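Local coordinates for HTH marR-type domain-containing protein (Streptococcus agalactiae serotype III, PDB 7DVU) that binds heme and, as a MarR-family protein, probably binds DNA as a transcription regulator, at residues 36-41 / 57-62. Residues are numbered along the deposited sequence; the frame is centred on the assembly and turned at random.
Sequences GHLVMH and EILHIS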
loop_
_atom_site.group_PDB
_atom_site.type_symbol
_atom_site.label_atom_id
_atom_site.label_comp_id
_atom_site.label_asym_id
_atom_site.label_seq_id
_atom_site.Cartn_x
_atom_site.Cartn_y
_atom_site.Cartn_z
ATOM N N GLY A 36 3.786 14.468 15.976
ATOM C CA GLY A 36 3.862 13.576 17.120
ATOM C C GLY A 36 5.305 13.225 17.477
ATOM O O GLY A 36 5.601 13.082 18.670
ATOM N N HIS A 37 6.177 13.074 16.447
ATOM C CA HIS A 37 7.563 12.712 16.688
ATOM C C HIS A 37 8.232 13.820 17.491
ATOM O O HIS A 37 8.927 13.542 18.450
ATOM C CB HIS A 37 8.317 12.425 15.366
ATOM C CG HIS A 37 9.724 11.942 15.549
ATOM N ND1 HIS A 37 10.791 12.789 15.825
ATOM C CD2 HIS A 37 10.269 10.711 15.451
ATOM C CE1 HIS A 37 11.909 12.091 15.919
ATOM N NE2 HIS A 37 11.617 10.819 15.678
ATOM N N LEU A 38 8.009 15.066 17.071
ATOM C CA LEU A 38 8.604 16.240 17.668
ATOM C C LEU A 38 8.027 16.461 19.072
ATOM O O LEU A 38 8.762 16.738 20.006
ATOM C CB LEU A 38 8.311 17.432 16.746
ATOM C CG LEU A 38 9.332 18.563 16.886
ATOM C CD1 LEU A 38 10.743 17.996 16.762
ATOM C CD2 LEU A 38 9.098 19.628 15.833
ATOM N N VAL A 39 6.712 16.286 19.220
ATOM C CA VAL A 39 6.065 16.426 20.530
ATOM C C VAL A 39 6.674 15.429 21.515
ATOM O O VAL A 39 7.043 15.802 22.626
ATOM C CB VAL A 39 4.538 16.240 20.415
ATOM C CG1 VAL A 39 3.922 15.861 21.760
ATOM C CG2 VAL A 39 3.861 17.493 19.883
ATOM N N MET A 40 6.856 14.174 21.076
ATOM C CA MET A 40 7.375 13.099 21.920
ATOM C C MET A 40 8.857 13.301 22.203
ATOM O O MET A 40 9.318 13.029 23.303
ATOM C CB MET A 40 7.201 11.743 21.235
ATOM C CG MET A 40 5.745 11.376 21.103
ATOM S SD MET A 40 4.835 11.675 22.665
ATOM C CE MET A 40 5.546 10.403 23.713
ATOM N N HIS A 41 9.587 13.816 21.220
ATOM C CA HIS A 41 10.981 14.133 21.466
ATOM C C HIS A 41 11.065 15.210 22.537
ATOM O O HIS A 41 11.756 15.021 23.529
ATOM C CB HIS A 41 11.702 14.535 20.165
ATOM C CG HIS A 41 13.168 14.302 20.264
ATOM N ND1 HIS A 41 14.072 15.328 20.521
ATOM C CD2 HIS A 41 13.885 13.161 20.204
ATOM C CE1 HIS A 41 15.289 14.835 20.581
ATOM N NE2 HIS A 41 15.197 13.510 20.373
ATOM N N GLU A 57 17.400 18.446 11.836
ATOM C CA GLU A 57 18.309 17.311 11.919
ATOM C C GLU A 57 17.601 16.102 12.531
ATOM O O GLU A 57 17.812 14.992 12.065
ATOM C CB GLU A 57 19.604 17.726 12.623
ATOM C CG GLU A 57 20.497 18.565 11.719
ATOM C CD GLU A 57 21.449 19.472 12.481
ATOM O OE1 GLU A 57 22.036 18.977 13.460
ATOM O OE2 GLU A 57 21.583 20.681 12.114
ATOM N N ILE A 58 16.741 16.316 13.554
ATOM C CA ILE A 58 16.160 15.202 14.292
ATOM C C ILE A 58 15.093 14.509 13.452
ATOM O O ILE A 58 14.923 13.286 13.525
ATOM C CB ILE A 58 15.584 15.637 15.661
ATOM C CG1 ILE A 58 16.687 15.991 16.666
ATOM C CG2 ILE A 58 14.640 14.566 16.205
ATOM C CD1 ILE A 58 16.262 17.015 17.708
ATOM N N LEU A 59 14.390 15.291 12.635
ATOM C CA LEU A 59 13.366 14.702 11.786
ATOM C C LEU A 59 13.868 14.373 10.375
ATOM O O LEU A 59 13.147 13.714 9.644
ATOM C CB LEU A 59 12.173 15.652 11.747
ATOM C CG LEU A 59 11.461 15.825 13.101
ATOM C CD1 LEU A 59 10.513 17.001 13.027
ATOM C CD2 LEU A 59 10.703 14.570 13.494
ATOM N N HIS A 60 15.075 14.832 10.015
ATOM C CA HIS A 60 15.644 14.648 8.692
ATOM C C HIS A 60 14.711 15.267 7.660
ATOM O O HIS A 60 14.285 14.597 6.723
ATOM C CB HIS A 60 15.889 13.162 8.379
ATOM C CG HIS A 60 16.733 12.456 9.385
ATOM N ND1 HIS A 60 16.183 11.576 10.287
ATOM C CD2 HIS A 60 18.057 12.511 9.648
ATOM C CE1 HIS A 60 17.141 11.098 11.063
ATOM N NE2 HIS A 60 18.295 11.660 10.686
ATOM N N ILE A 61 14.377 16.543 7.873
ATOM C CA ILE A 61 13.574 17.268 6.908
ATOM C C ILE A 61 14.330 18.525 6.500
ATOM O O ILE A 61 15.372 18.817 7.079
ATOM C CB ILE A 61 12.182 17.564 7.493
ATOM C CG1 ILE A 61 12.276 18.301 8.843
ATOM C CG2 ILE A 61 11.372 16.275 7.577
ATOM C CD1 ILE A 61 10.935 18.719 9.389
ATOM N N SER A 62 13.792 19.221 5.490
ATOM C CA SER A 62 14.396 20.423 4.949
ATOM C C SER A 62 13.941 21.616 5.771
ATOM O O SER A 62 13.046 21.487 6.603
ATOM C CB SER A 62 13.988 20.623 3.520
ATOM O OG SER A 62 12.647 21.102 3.461
#
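Ile58 and Leu59, neighbours in the last turn of helix 52-59, meet His37, Leu38 and His41 on helix 34-44, branched residues packing against flat rings with no hydrogen bond crossing over. Ile58 meets both imidazoles through CG2, and His41 a second time through CD1. Its CG2 sits almost squarely above the centre of the His41 ring, 4.2 Å from the centroid and 4° off the normal, a CH-pi contact. The same methyl meets the neighbouring ring quite differently, lying in the plane of His37 at its edge. The other branch ends in CD1, which comes within 3.7 Å of His41 CE1. His41 ND1 is buried here without a polar partner in the model. With CG anti to the backbone N in both histidines (chi1 -175° in His37, -156° in His41), the two rings, one helical turn apart, extend toward helix 52-59. Leu59 and His37 run alongside each other in opposite senses, and CD2 of Leu59 lies obliquely against the ring. Its other methyl, CD1, turns to Leu38, whose side chain it crosses at about a right angle, with 3.9 Å between Leu59 CD1 and Leu38 CD1. Met73 and Leu69 of helix 63-76 back Leu38 and Leu59 respectively. Helix 52-59, the turn at 60-62 and helix 63-76, by family the probable DNA-recognition helix, form the helix-turn-helix of the winged MarR fold, with helix 34-44 packed against the first of them.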